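Local coordinates for MaoC family protein (Mycobacterium tuberculosis H37Rv, PDB 3KHP) that probably catalyses the reversible dehydration of 3-hydroxyacyl thioesters to 2-enoyl thioesters, as a MaoC-like double-hotdog hydratase 2, at residues A[26-31]-A[125-130]; A[102-107]-A[230-235]; A[257-262]-A[299-304]. One frame throughout, in Å; residues are numbered along the deposited sequence.

Overall arrangement
All three contacts reach one long antiparallel sheet, but at different depths. Contact 2 lies at the heart of the chain, where helix 231-245 packs on strand 103-108 through a tyrosine ring. Contact 3, its centre about 8 Å from that of contact 2, is partly buried and joins two neighbouring strands by backbone hydrogen bonds, with a salt bridge on one face. The two touch directly, since strands 103-108 and 254-261 are paired in the sheet. Contact 1 lies farther out, its centre about 21 Å from that of contact 2; there a loop leans on strand 116-129 through isoleucine side chains and no hydrogen bond joins the two segments.

Contact 1: residues A[26-31]-A[125-130]; sequences PNSIGA and ADIQDK
Ser28 is the first residue of 26-31 to touch the strand, its OG lying 3.4 Å from Ile127 CD1. With chi1 at 67° the hydroxyl lies between the backbone N and the carbonyl carbon, and there it hydrogen-bonds to the carbonyl O of Asp25. A small polar side chain fits here because it can meet a methyl group on one side while its oxygen is satisfied by its own loop.

Ile29 follows and makes most of the contact. Its CG1 lies against Ile127 CG1 at 3.6 Å, the two side chains running past each other in opposite directions. Ile29 CD1 continues over the strand backbone, 3.6 Å from Ile127 N, and reaches the carboxylate of Asp126, whose OD1 is 3.9 Å from this methyl. The other branch, Ile29 CG2, stands anti to the backbone N and approaches the carbonyl O of Ala125 at 4.0 Å. Branching at CB thus lets one residue cover three successive strand residues.

Gly30 takes the third place of a type II turn from Ser28 to Ala31, with a positive phi of 100° that suits glycine because a side chain would press on the carbonyl of Ile29. The turn is closed by Ala31 N to Ser28 O, 2.8 Å.

From within the turn, Gly30 and Ala31 make backbone hydrogen bonds with Val124, so the loop is tied to strand 116-129 just before the contact. On its other edge that strand pairs with 136-145, where Ala125 and Asp126 both face Val139 in a classic beta bulge; Val91 touches both Ser28 and Ile127.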
ATOM      1  N   PRO A  26       0.988 -34.103 -17.580  1.00 28.72           N
ATOM      2  CA  PRO A  26      -0.395 -34.285 -18.020  1.00 28.50           C
ATOM      3  C   PRO A  26      -1.164 -35.239 -17.107  1.00 28.12           C
ATOM      4  O   PRO A  26      -2.380 -35.411 -17.272  1.00 27.63           O
ATOM      5  CB  PRO A  26      -0.254 -34.873 -19.439  1.00 27.98           C
ATOM      6  CG  PRO A  26       1.185 -35.250 -19.589  1.00 28.56           C
ATOM      7  CD  PRO A  26       1.905 -35.013 -18.280  1.00 28.54           C
ATOM      8  N   ASN A  27      -0.453 -35.850 -16.164  1.00 28.10           N
ATOM      9  CA  ASN A  27      -1.049 -36.776 -15.216  1.00 28.62           C
ATOM     10  C   ASN A  27      -1.465 -36.083 -13.905  1.00 29.15           C
ATOM     11  O   ASN A  27      -1.912 -36.758 -12.988  1.00 30.31           O
ATOM     12  CB  ASN A  27      -0.054 -37.893 -14.877  1.00 28.93           C
ATOM     13  CG  ASN A  27       0.149 -38.902 -16.002  1.00 28.80           C
ATOM     14  OD1 ASN A  27      -0.636 -39.008 -16.911  1.00 27.45           O
ATOM     15  ND2 ASN A  27       1.223 -39.676 -15.901  1.00 33.47           N
ATOM     16  N   SER A  28      -1.343 -34.751 -13.816  1.00 29.21           N
ATOM     17  CA  SER A  28      -1.501 -34.027 -12.548  1.00 28.92           C
ATOM     18  C   SER A  28      -2.910 -33.419 -12.349  1.00 28.98           C
ATOM     19  O   SER A  28      -3.203 -32.871 -11.309  1.00 27.59           O
ATOM     20  CB  SER A  28      -0.446 -32.930 -12.469  1.00 28.84           C
ATOM     21  OG  SER A  28      -0.707 -31.939 -13.465  1.00 28.99           O
ATOM     22  N   ILE A  29      -3.767 -33.499 -13.355  1.00 29.70           N
ATOM     23  CA  ILE A  29      -5.114 -32.985 -13.215  1.00 30.25           C
ATOM     24  C   ILE A  29      -5.738 -33.641 -11.989  1.00 30.13           C
ATOM     25  O   ILE A  29      -5.729 -34.854 -11.878  1.00 29.65           O
ATOM     26  CB  ILE A  29      -5.996 -33.294 -14.450  1.00 30.49           C
ATOM     27  CG1 ILE A  29      -5.516 -32.514 -15.677  1.00 29.65           C
ATOM     28  CG2 ILE A  29      -7.496 -32.989 -14.156  1.00 29.99           C
ATOM     29  CD1 ILE A  29      -6.296 -32.866 -16.944  1.00 29.07           C
ATOM     30  N   GLY A  30      -6.252 -32.839 -11.066  1.00 29.75           N
ATOM     31  CA  GLY A  30      -6.861 -33.364  -9.843  1.00 28.89           C
ATOM     32  C   GLY A  30      -5.917 -33.293  -8.674  1.00 28.66           C
ATOM     33  O   GLY A  30      -6.355 -33.430  -7.529  1.00 28.43           O
ATOM     34  N   ALA A  31      -4.622 -33.085  -8.925  1.00 28.17           N
ATOM     35  CA  ALA A  31      -3.655 -32.946  -7.809  1.00 28.55           C
ATOM     36  C   ALA A  31      -4.014 -31.733  -6.919  1.00 28.25           C
ATOM     37  O   ALA A  31      -4.552 -30.753  -7.404  1.00 27.27           O
ATOM     38  CB  ALA A  31      -2.249 -32.818  -8.313  1.00 27.92           C
ATOM     39  N   ALA A 125      -7.349 -27.897 -11.902  1.00 30.72           N
ATOM     40  CA  ALA A 125      -8.693 -28.124 -12.380  1.00 31.25           C
ATOM     41  C   ALA A 125      -8.661 -28.742 -13.746  1.00 31.31           C
ATOM     42  O   ALA A 125      -9.490 -29.579 -14.057  1.00 31.19           O
ATOM     43  CB  ALA A 125      -9.503 -26.822 -12.444  1.00 31.25           C
ATOM     44  N   ASP A 126      -7.743 -28.286 -14.579  1.00 31.30           N
ATOM     45  CA  ASP A 126      -7.721 -28.724 -15.961  1.00 31.40           C
ATOM     46  C   ASP A 126      -6.376 -28.414 -16.570  1.00 30.87           C
ATOM     47  O   ASP A 126      -5.677 -27.474 -16.135  1.00 30.20           O
ATOM     48  CB  ASP A 126      -8.851 -28.094 -16.781  1.00 31.12           C
ATOM     49  CG  ASP A 126      -9.194 -28.901 -18.044  1.00 33.18           C
ATOM     50  OD1 ASP A 126      -8.741 -30.064 -18.155  1.00 35.87           O
ATOM     51  OD2 ASP A 126      -9.922 -28.391 -18.937  1.00 33.36           O
ATOM     52  N   ILE A 127      -5.999 -29.278 -17.519  1.00 29.82           N
ATOM     53  CA  ILE A 127      -4.826 -29.094 -18.361  1.00 29.23           C
ATOM     54  C   ILE A 127      -5.212 -29.401 -19.810  1.00 29.63           C
ATOM     55  O   ILE A 127      -5.780 -30.459 -20.104  1.00 29.56           O
ATOM     56  CB  ILE A 127      -3.632 -29.952 -17.926  1.00 28.61           C
ATOM     57  CG1 ILE A 127      -3.305 -29.729 -16.454  1.00 27.19           C
ATOM     58  CG2 ILE A 127      -2.425 -29.589 -18.740  1.00 26.69           C
ATOM     59  CD1 ILE A 127      -1.931 -30.196 -16.075  1.00 24.35           C
ATOM     60  N   GLN A 128      -4.949 -28.447 -20.692  1.00 29.76           N
ATOM     61  CA  GLN A 128      -5.315 -28.582 -22.065  1.00 30.55           C
ATOM     62  C   GLN A 128      -4.052 -28.464 -22.893  1.00 31.47           C
ATOM     63  O   GLN A 128      -3.194 -27.613 -22.638  1.00 31.07           O
ATOM     64  CB  GLN A 128      -6.370 -27.556 -22.464  1.00 30.85           C
ATOM     65  CG  GLN A 128      -7.667 -27.677 -21.651  1.00 31.67           C
ATOM     66  CD  GLN A 128      -8.849 -26.844 -22.183  1.00 32.39           C
ATOM     67  OE1 GLN A 128      -8.828 -26.332 -23.295  1.00 32.01           O
ATOM     68  NE2 GLN A 128      -9.897 -26.731 -21.367  1.00 33.34           N
ATOM     69  N   ASP A 129      -3.922 -29.396 -23.833  1.00 32.98           N
ATOM     70  CA  ASP A 129      -2.805 -29.477 -24.762  1.00 33.89           C
ATOM     71  C   ASP A 129      -3.380 -29.220 -26.156  1.00 34.16           C
ATOM     72  O   ASP A 129      -4.175 -30.006 -26.666  1.00 32.88           O
ATOM     73  CB  ASP A 129      -2.171 -30.867 -24.667  1.00 34.25           C
ATOM     74  CG  ASP A 129      -0.870 -30.985 -25.473  1.00 36.19           C
ATOM     75  OD1 ASP A 129      -0.638 -30.159 -26.389  1.00 34.34           O
ATOM     76  OD2 ASP A 129      -0.083 -31.931 -25.184  1.00 38.13           O
ATOM     77  N   LYS A 130      -2.996 -28.100 -26.756  1.00 35.43           N
ATOM     78  CA  LYS A 130      -3.492 -27.756 -28.080  1.00 36.28           C
ATOM     79  C   LYS A 130      -2.555 -28.233 -29.189  1.00 37.52           C
ATOM     80  O   LYS A 130      -2.825 -27.988 -30.383  1.00 38.40           O
ATOM     81  CB  LYS A 130      -3.760 -26.255 -28.176  1.00 36.17           C
ATOM     82  CG  LYS A 130      -4.706 -25.734 -27.075  1.00 35.66           C
ATOM     83  CD  LYS A 130      -6.138 -26.200 -27.254  1.00 34.86           C
ATOM     84  CE  LYS A 130      -6.988 -25.897 -26.037  1.00 33.45           C
ATOM     85  NZ  LYS A 130      -8.271 -26.648 -26.048  1.00 32.48           N
TER

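Contact 2: residues A[102-107]-A[230-235]; sequences GSQGIR and HGLCTY
Tyr235 holds its ring anti to the backbone N (chi1 -177°), which sends it from helix 231-245 toward the strand, while Gln104 sets CG anti to its own N and then bends at chi2. These rotations lay the Gln104 methylene chain over one face of the tyrosine. Gln104 CG sits 4.2 Å from the centroid of the Tyr235 ring, over the face, in a CH-pi contact, and the two side chains cross at about a right angle. The amide plane is turned 75° from the ring. Glutamine suits this place because its aliphatic part can cover an aromatic face while the amide makes polar bonds: Gln104 NE2 donates to Gly105 O at 3.1 Å, from above the carbonyl plane, and OE1 is hydrogen-bonded to Thr158.

A long helix packed against a curved antiparallel sheet is the defining feature of the hotdog fold, in which the sheet wraps round the helix. Here the axes of the short segments 103-107 and 231-235 approach to 10.4 Å and cross at -47°, a gap spanned mainly by the tyrosine. Strand 103-108 comes from the N-terminal half and the helix from the MaoC-like half, so the two halves meet at this ring.

Ile106 meets the ring at its edge: its CG2 lies near the ring plane, 4.1 Å from Tyr235 CE2 and 3.5 Å from Tyr235 OH. The phenol oxygen also lies close to the strand backbone, but it bonds instead with Ile257 O on the adjacent strand 254-261, so a buried hydroxyl is satisfied. One turn earlier in the helix, Leu232 CD2 rests on Gln104 CG at 3.9 Å, adding an apolar neighbour to the same methylene.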
ATOM      1  N   GLY A 102      -4.410 -15.041 -20.116  1.00 23.99           N
ATOM      2  CA  GLY A 102      -5.107 -15.895 -19.182  1.00 24.01           C
ATOM      3  C   GLY A 102      -6.344 -15.220 -18.628  1.00 22.76           C
ATOM      4  O   GLY A 102      -6.745 -14.173 -19.113  1.00 22.08           O
ATOM      5  N   SER A 103      -6.941 -15.846 -17.622  1.00 21.93           N
ATOM      6  CA  SER A 103      -8.166 -15.371 -17.001  1.00 21.12           C
ATOM      7  C   SER A 103      -8.144 -15.551 -15.519  1.00 19.76           C
ATOM      8  O   SER A 103      -7.432 -16.390 -15.030  1.00 18.35           O
ATOM      9  CB  SER A 103      -9.359 -16.126 -17.548  1.00 20.64           C
ATOM     10  OG  SER A 103      -9.573 -15.701 -18.849  1.00 22.30           O
ATOM     11  N   GLN A 104      -8.940 -14.741 -14.819  1.00 19.67           N
ATOM     12  CA  GLN A 104      -9.152 -14.889 -13.373  1.00 19.43           C
ATOM     13  C   GLN A 104     -10.634 -14.802 -13.025  1.00 19.24           C
ATOM     14  O   GLN A 104     -11.336 -13.909 -13.475  1.00 19.11           O
ATOM     15  CB  GLN A 104      -8.410 -13.797 -12.606  1.00 19.82           C
ATOM     16  CG  GLN A 104      -8.548 -13.879 -11.084  1.00 19.11           C
ATOM     17  CD  GLN A 104      -7.799 -15.065 -10.536  1.00 20.02           C
ATOM     18  OE1 GLN A 104      -6.641 -15.320 -10.947  1.00 19.04           O
ATOM     19  NE2 GLN A 104      -8.434 -15.809  -9.601  1.00 16.14           N
ATOM     20  N   GLY A 105     -11.101 -15.723 -12.199  1.00 19.22           N
ATOM     21  CA  GLY A 105     -12.470 -15.719 -11.722  1.00 18.90           C
ATOM     22  C   GLY A 105     -12.454 -15.798 -10.216  1.00 19.31           C
ATOM     23  O   GLY A 105     -11.519 -16.368  -9.611  1.00 18.95           O
ATOM     24  N   ILE A 106     -13.450 -15.178  -9.591  1.00 19.42           N
ATOM     25  CA  ILE A 106     -13.627 -15.341  -8.180  1.00 20.21           C
ATOM     26  C   ILE A 106     -15.107 -15.607  -7.941  1.00 21.25           C
ATOM     27  O   ILE A 106     -15.926 -15.192  -8.703  1.00 21.57           O
ATOM     28  CB  ILE A 106     -13.149 -14.126  -7.370  1.00 20.31           C
ATOM     29  CG1 ILE A 106     -14.049 -12.926  -7.633  1.00 20.63           C
ATOM     30  CG2 ILE A 106     -11.675 -13.781  -7.647  1.00 18.82           C
ATOM     31  CD1 ILE A 106     -13.705 -11.758  -6.807  1.00 19.76           C
ATOM     32  N   ARG A 107     -15.444 -16.316  -6.885  1.00 22.56           N
ATOM     33  CA  ARG A 107     -16.846 -16.461  -6.502  1.00 23.98           C
ATOM     34  C   ARG A 107     -16.914 -16.364  -4.994  1.00 23.67           C
ATOM     35  O   ARG A 107     -16.141 -17.026  -4.309  1.00 23.53           O
ATOM     36  CB  ARG A 107     -17.407 -17.799  -7.026  1.00 24.37           C
ATOM     37  CG  ARG A 107     -18.828 -18.094  -6.632  1.00 26.99           C
ATOM     38  CD  ARG A 107     -19.449 -19.282  -7.430  1.00 29.72           C
ATOM     39  NE  ARG A 107     -19.434 -19.018  -8.860  1.00 30.87           N
ATOM     40  CZ  ARG A 107     -20.418 -18.449  -9.543  1.00 33.30           C
ATOM     41  NH1 ARG A 107     -21.547 -18.085  -8.940  1.00 36.15           N
ATOM     42  NH2 ARG A 107     -20.277 -18.240 -10.845  1.00 32.45           N
ATOM     43  N   HIS A 230       0.161  -4.441 -12.311  1.00 13.39           N
ATOM     44  CA  HIS A 230      -0.252  -5.839 -12.054  1.00 13.09           C
ATOM     45  C   HIS A 230      -1.601  -6.079 -12.701  1.00 14.08           C
ATOM     46  O   HIS A 230      -2.502  -5.254 -12.506  1.00 13.82           O
ATOM     47  CB  HIS A 230      -0.461  -6.094 -10.582  1.00 11.74           C
ATOM     48  CG  HIS A 230       0.747  -5.906  -9.717  1.00 11.15           C
ATOM     49  ND1 HIS A 230       1.316  -4.671  -9.473  1.00 10.18           N
ATOM     50  CD2 HIS A 230       1.417  -6.790  -8.934  1.00 10.77           C
ATOM     51  CE1 HIS A 230       2.303  -4.813  -8.599  1.00 11.55           C
ATOM     52  NE2 HIS A 230       2.391  -6.089  -8.263  1.00 10.10           N
ATOM     53  N   GLY A 231      -1.751  -7.195 -13.450  1.00 14.37           N
ATOM     54  CA  GLY A 231      -3.050  -7.612 -13.990  1.00 13.97           C
ATOM     55  C   GLY A 231      -4.153  -7.701 -12.912  1.00 14.32           C
ATOM     56  O   GLY A 231      -5.307  -7.281 -13.122  1.00 13.20           O
ATOM     57  N   LEU A 232      -3.805  -8.242 -11.759  1.00 13.79           N
ATOM     58  CA  LEU A 232      -4.773  -8.339 -10.684  1.00 14.64           C
ATOM     59  C   LEU A 232      -5.170  -6.954 -10.138  1.00 15.24           C
ATOM     60  O   LEU A 232      -6.263  -6.814  -9.574  1.00 15.18           O
ATOM     61  CB  LEU A 232      -4.274  -9.275  -9.594  1.00 14.00           C
ATOM     62  CG  LEU A 232      -4.276 -10.765 -10.046  1.00 12.99           C
ATOM     63  CD1 LEU A 232      -3.692 -11.642  -8.965  1.00  9.66           C
ATOM     64  CD2 LEU A 232      -5.721 -11.242 -10.466  1.00 12.20           C
ATOM     65  N   CYS A 233      -4.314  -5.940 -10.331  1.00 14.86           N
ATOM     66  CA  CYS A 233      -4.663  -4.609  -9.881  1.00 14.63           C
ATOM     67  C   CYS A 233      -5.758  -4.059 -10.802  1.00 15.41           C
ATOM     68  O   CYS A 233      -6.793  -3.606 -10.324  1.00 16.24           O
ATOM     69  CB  CYS A 233      -3.462  -3.700  -9.850  1.00 13.96           C
ATOM     70  SG  CYS A 233      -3.864  -2.040  -9.311  1.00 13.05           S
ATOM     71  N   THR A 234      -5.533  -4.147 -12.111  1.00 14.79           N
ATOM     72  CA  THR A 234      -6.542  -3.865 -13.112  1.00 14.73           C
ATOM     73  C   THR A 234      -7.874  -4.559 -12.822  1.00 15.31           C
ATOM     74  O   THR A 234      -8.948  -3.959 -12.916  1.00 16.43           O
ATOM     75  CB  THR A 234      -6.043  -4.290 -14.509  1.00 14.26           C
ATOM     76  OG1 THR A 234      -4.840  -3.577 -14.813  1.00 13.84           O
ATOM     77  CG2 THR A 234      -7.010  -3.991 -15.562  1.00 11.84           C
ATOM     78  N   TYR A 235      -7.802  -5.826 -12.483  1.00 15.57           N
ATOM     79  CA  TYR A 235      -8.969  -6.619 -12.143  1.00 15.93           C
ATOM     80  C   TYR A 235      -9.692  -6.068 -10.896  1.00 16.30           C
ATOM     81  O   TYR A 235     -10.903  -5.940 -10.888  1.00 16.25           O
ATOM     82  CB  TYR A 235      -8.507  -8.025 -11.898  1.00 15.49           C
ATOM     83  CG  TYR A 235      -9.520  -9.081 -11.584  1.00 15.36           C
ATOM     84  CD1 TYR A 235     -10.306  -9.651 -12.594  1.00 15.42           C
ATOM     85  CD2 TYR A 235      -9.599  -9.619 -10.309  1.00 13.93           C
ATOM     86  CE1 TYR A 235     -11.192 -10.691 -12.314  1.00 13.18           C
ATOM     87  CE2 TYR A 235     -10.478 -10.649 -10.026  1.00 14.59           C
ATOM     88  CZ  TYR A 235     -11.260 -11.189 -11.040  1.00 14.53           C
ATOM     89  OH  TYR A 235     -12.091 -12.274 -10.753  1.00 15.82           O
TER

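Contact 3: residues A[257-262]-A[299-304]; sequences IAARFT and VVLDDG
Two antiparallel strands of the MaoC-like half pair here, 254-261 with 298-308; the second also carries a classic beta bulge on its other side, where Val300 and Leu301 both face Thr287 of strand 282-289. Arg260 and Asp302 form a hydrogen-bonded pair: Arg260 N donates to Asp302 O at 2.8 Å, and Asp302 N donates back to Arg260 O at 2.9 Å. Thr262 extends the pairing, with its N bound to Val300 O. Thr262 OG1, 2.8 Å from Val299 O, donates from above that carbonyl's plane, which gives a threonine at the strand end two grips on the partner chain.

On the face carrying Arg260 and Asp302, the arginine bends at chi3 (59°) and brings its guanidinium side-on to Asp303. Arg260 NE, at 2.7 Å, and Arg260 NH2 both donate to Asp303 OD2, a salt bridge through one oxygen. That oxygen lies in the guanidinium plane, whereas the carboxylate is turned 42° from it. Asp302 CB lies over one face of the guanidinium, and its nearby carboxylate probably adds to the negative field. Asp303 sits at a corner of the chain, with a positive phi of 52°, and its side chain points toward the strand of Arg260.

The opposite face is apolar. Phe261 and Leu301 form a non-hydrogen-bonded pair and lie side by side, with Phe261 CD1 3.4 Å from Leu301 CD2.

Leu301 also touches Thr234 and Ala238 of helix 231-245, so this face lies beneath the helix. Strand 254-261 is flanked by 103-108 along its other edge, and 298-308 by 282-289, which places the pair in the interior of the sheet.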
ATOM      1  N   ILE A 257     -17.022 -12.636 -10.353  1.00 18.36           N
ATOM      2  CA  ILE A 257     -16.423 -11.829 -11.422  1.00 18.55           C
ATOM      3  C   ILE A 257     -15.362 -12.658 -12.163  1.00 18.72           C
ATOM      4  O   ILE A 257     -14.510 -13.258 -11.538  1.00 18.44           O
ATOM      5  CB  ILE A 257     -15.651 -10.617 -10.862  1.00 18.75           C
ATOM      6  CG1 ILE A 257     -16.537  -9.756  -9.953  1.00 18.42           C
ATOM      7  CG2 ILE A 257     -15.030  -9.782 -11.998  1.00 18.04           C
ATOM      8  CD1 ILE A 257     -15.723  -8.783  -9.048  1.00 17.54           C
ATOM      9  N   ALA A 258     -15.384 -12.626 -13.484  1.00 18.14           N
ATOM     10  CA  ALA A 258     -14.430 -13.334 -14.298  1.00 18.86           C
ATOM     11  C   ALA A 258     -14.032 -12.438 -15.422  1.00 18.66           C
ATOM     12  O   ALA A 258     -14.885 -11.716 -15.981  1.00 19.32           O
ATOM     13  CB  ALA A 258     -15.060 -14.702 -14.903  1.00 18.69           C
ATOM     14  N   ALA A 259     -12.754 -12.483 -15.786  1.00 17.60           N
ATOM     15  CA  ALA A 259     -12.310 -11.759 -16.956  1.00 17.93           C
ATOM     16  C   ALA A 259     -11.022 -12.346 -17.540  1.00 18.06           C
ATOM     17  O   ALA A 259     -10.272 -13.018 -16.842  1.00 17.72           O
ATOM     18  CB  ALA A 259     -12.131 -10.288 -16.635  1.00 16.67           C
ATOM     19  N   ARG A 260     -10.803 -12.046 -18.809  1.00 18.35           N
ATOM     20  CA  ARG A 260      -9.607 -12.421 -19.547  1.00 20.06           C
ATOM     21  C   ARG A 260      -8.651 -11.235 -19.724  1.00 20.18           C
ATOM     22  O   ARG A 260      -9.072 -10.181 -20.144  1.00 19.79           O
ATOM     23  CB  ARG A 260     -10.002 -12.958 -20.921  1.00 20.22           C
ATOM     24  CG  ARG A 260      -8.829 -13.537 -21.733  1.00 23.91           C
ATOM     25  CD  ARG A 260      -9.327 -14.527 -22.813  1.00 25.34           C
ATOM     26  NE  ARG A 260     -10.255 -13.910 -23.749  1.00 27.06           N
ATOM     27  CZ  ARG A 260      -9.919 -13.233 -24.850  1.00 28.61           C
ATOM     28  NH1 ARG A 260      -8.653 -13.044 -25.183  1.00 30.35           N
ATOM     29  NH2 ARG A 260     -10.868 -12.740 -25.636  1.00 28.36           N
ATOM     30  N   PHE A 261      -7.370 -11.424 -19.405  1.00 20.78           N
ATOM     31  CA  PHE A 261      -6.367 -10.381 -19.534  1.00 21.64           C
ATOM     32  C   PHE A 261      -5.799 -10.325 -20.934  1.00 22.37           C
ATOM     33  O   PHE A 261      -5.078 -11.238 -21.330  1.00 22.51           O
ATOM     34  CB  PHE A 261      -5.234 -10.620 -18.535  1.00 21.74           C
ATOM     35  CG  PHE A 261      -5.702 -10.649 -17.122  1.00 20.63           C
ATOM     36  CD1 PHE A 261      -5.810  -9.477 -16.399  1.00 19.72           C
ATOM     37  CD2 PHE A 261      -6.081 -11.828 -16.538  1.00 20.03           C
ATOM     38  CE1 PHE A 261      -6.253  -9.494 -15.118  1.00 20.95           C
ATOM     39  CE2 PHE A 261      -6.525 -11.859 -15.238  1.00 20.09           C
ATOM     40  CZ  PHE A 261      -6.624 -10.691 -14.527  1.00 20.69           C
ATOM     41  N   THR A 262      -6.090  -9.247 -21.674  1.00 22.71           N
ATOM     42  CA  THR A 262      -5.773  -9.213 -23.097  1.00 23.01           C
ATOM     43  C   THR A 262      -4.531  -8.412 -23.417  1.00 24.02           C
ATOM     44  O   THR A 262      -3.741  -8.794 -24.277  1.00 24.07           O
ATOM     45  CB  THR A 262      -6.947  -8.648 -23.936  1.00 23.94           C
ATOM     46  OG1 THR A 262      -7.537  -7.498 -23.290  1.00 23.06           O
ATOM     47  CG2 THR A 262      -8.019  -9.744 -24.195  1.00 22.44           C
ATOM     48  N   VAL A 299      -8.430  -2.766 -25.518  1.00 26.91           N
ATOM     49  CA  VAL A 299      -9.153  -3.571 -24.561  1.00 25.04           C
ATOM     50  C   VAL A 299      -8.128  -4.237 -23.664  1.00 23.24           C
ATOM     51  O   VAL A 299      -7.197  -4.850 -24.173  1.00 23.61           O
ATOM     52  CB  VAL A 299     -10.010  -4.605 -25.250  1.00 24.88           C
ATOM     53  CG1 VAL A 299     -10.656  -5.470 -24.233  1.00 25.03           C
ATOM     54  CG2 VAL A 299     -11.056  -3.917 -26.125  1.00 24.70           C
ATOM     55  N   VAL A 300      -8.255  -4.108 -22.350  1.00 20.89           N
ATOM     56  CA  VAL A 300      -7.284  -4.765 -21.433  1.00 18.96           C
ATOM     57  C   VAL A 300      -7.874  -5.895 -20.629  1.00 18.80           C
ATOM     58  O   VAL A 300      -7.149  -6.801 -20.231  1.00 18.50           O
ATOM     59  CB  VAL A 300      -6.575  -3.743 -20.528  1.00 19.04           C
ATOM     60  CG1 VAL A 300      -5.796  -2.779 -21.375  1.00 17.25           C
ATOM     61  CG2 VAL A 300      -7.560  -2.972 -19.639  1.00 16.62           C
ATOM     62  N   LEU A 301      -9.188  -5.844 -20.369  1.00 18.92           N
ATOM     63  CA  LEU A 301      -9.951  -6.975 -19.815  1.00 19.26           C
ATOM     64  C   LEU A 301     -11.113  -7.232 -20.742  1.00 19.66           C
ATOM     65  O   LEU A 301     -11.864  -6.311 -21.088  1.00 20.68           O
ATOM     66  CB  LEU A 301     -10.544  -6.716 -18.424  1.00 18.59           C
ATOM     67  CG  LEU A 301      -9.630  -6.404 -17.242  1.00 19.88           C
ATOM     68  CD1 LEU A 301     -10.504  -6.139 -15.992  1.00 17.76           C
ATOM     69  CD2 LEU A 301      -8.599  -7.540 -16.997  1.00 18.29           C
ATOM     70  N   ASP A 302     -11.272  -8.485 -21.127  1.00 19.89           N
ATOM     71  CA  ASP A 302     -12.282  -8.874 -22.071  1.00 20.19           C
ATOM     72  C   ASP A 302     -13.028 -10.029 -21.447  1.00 19.76           C
ATOM     73  O   ASP A 302     -12.619 -10.575 -20.413  1.00 17.39           O
ATOM     74  CB  ASP A 302     -11.651  -9.274 -23.409  1.00 20.73           C
ATOM     75  CG  ASP A 302     -12.571  -8.992 -24.629  1.00 23.55           C
ATOM     76  OD1 ASP A 302     -13.797  -8.948 -24.475  1.00 26.39           O
ATOM     77  OD2 ASP A 302     -12.059  -8.859 -25.763  1.00 27.29           O
ATOM     78  N   ASP A 303     -14.132 -10.369 -22.094  1.00 19.68           N
ATOM     79  CA  ASP A 303     -14.979 -11.463 -21.687  1.00 21.11           C
ATOM     80  C   ASP A 303     -15.375 -11.391 -20.228  1.00 20.66           C
ATOM     81  O   ASP A 303     -15.487 -12.403 -19.553  1.00 20.93           O
ATOM     82  CB  ASP A 303     -14.299 -12.784 -22.009  1.00 21.91           C
ATOM     83  CG  ASP A 303     -13.991 -12.933 -23.505  1.00 24.26           C
ATOM     84  OD1 ASP A 303     -14.757 -12.459 -24.377  1.00 28.35           O
ATOM     85  OD2 ASP A 303     -12.972 -13.549 -23.804  1.00 28.10           O
ATOM     86  N   GLY A 304     -15.642 -10.189 -19.749  1.00 20.93           N
ATOM     87  CA  GLY A 304     -16.050 -10.005 -18.360  1.00 20.89           C
ATOM     88  C   GLY A 304     -17.451 -10.505 -18.120  1.00 21.03           C
ATOM     89  O   GLY A 304     -18.328 -10.273 -18.934  1.00 20.66           O
TER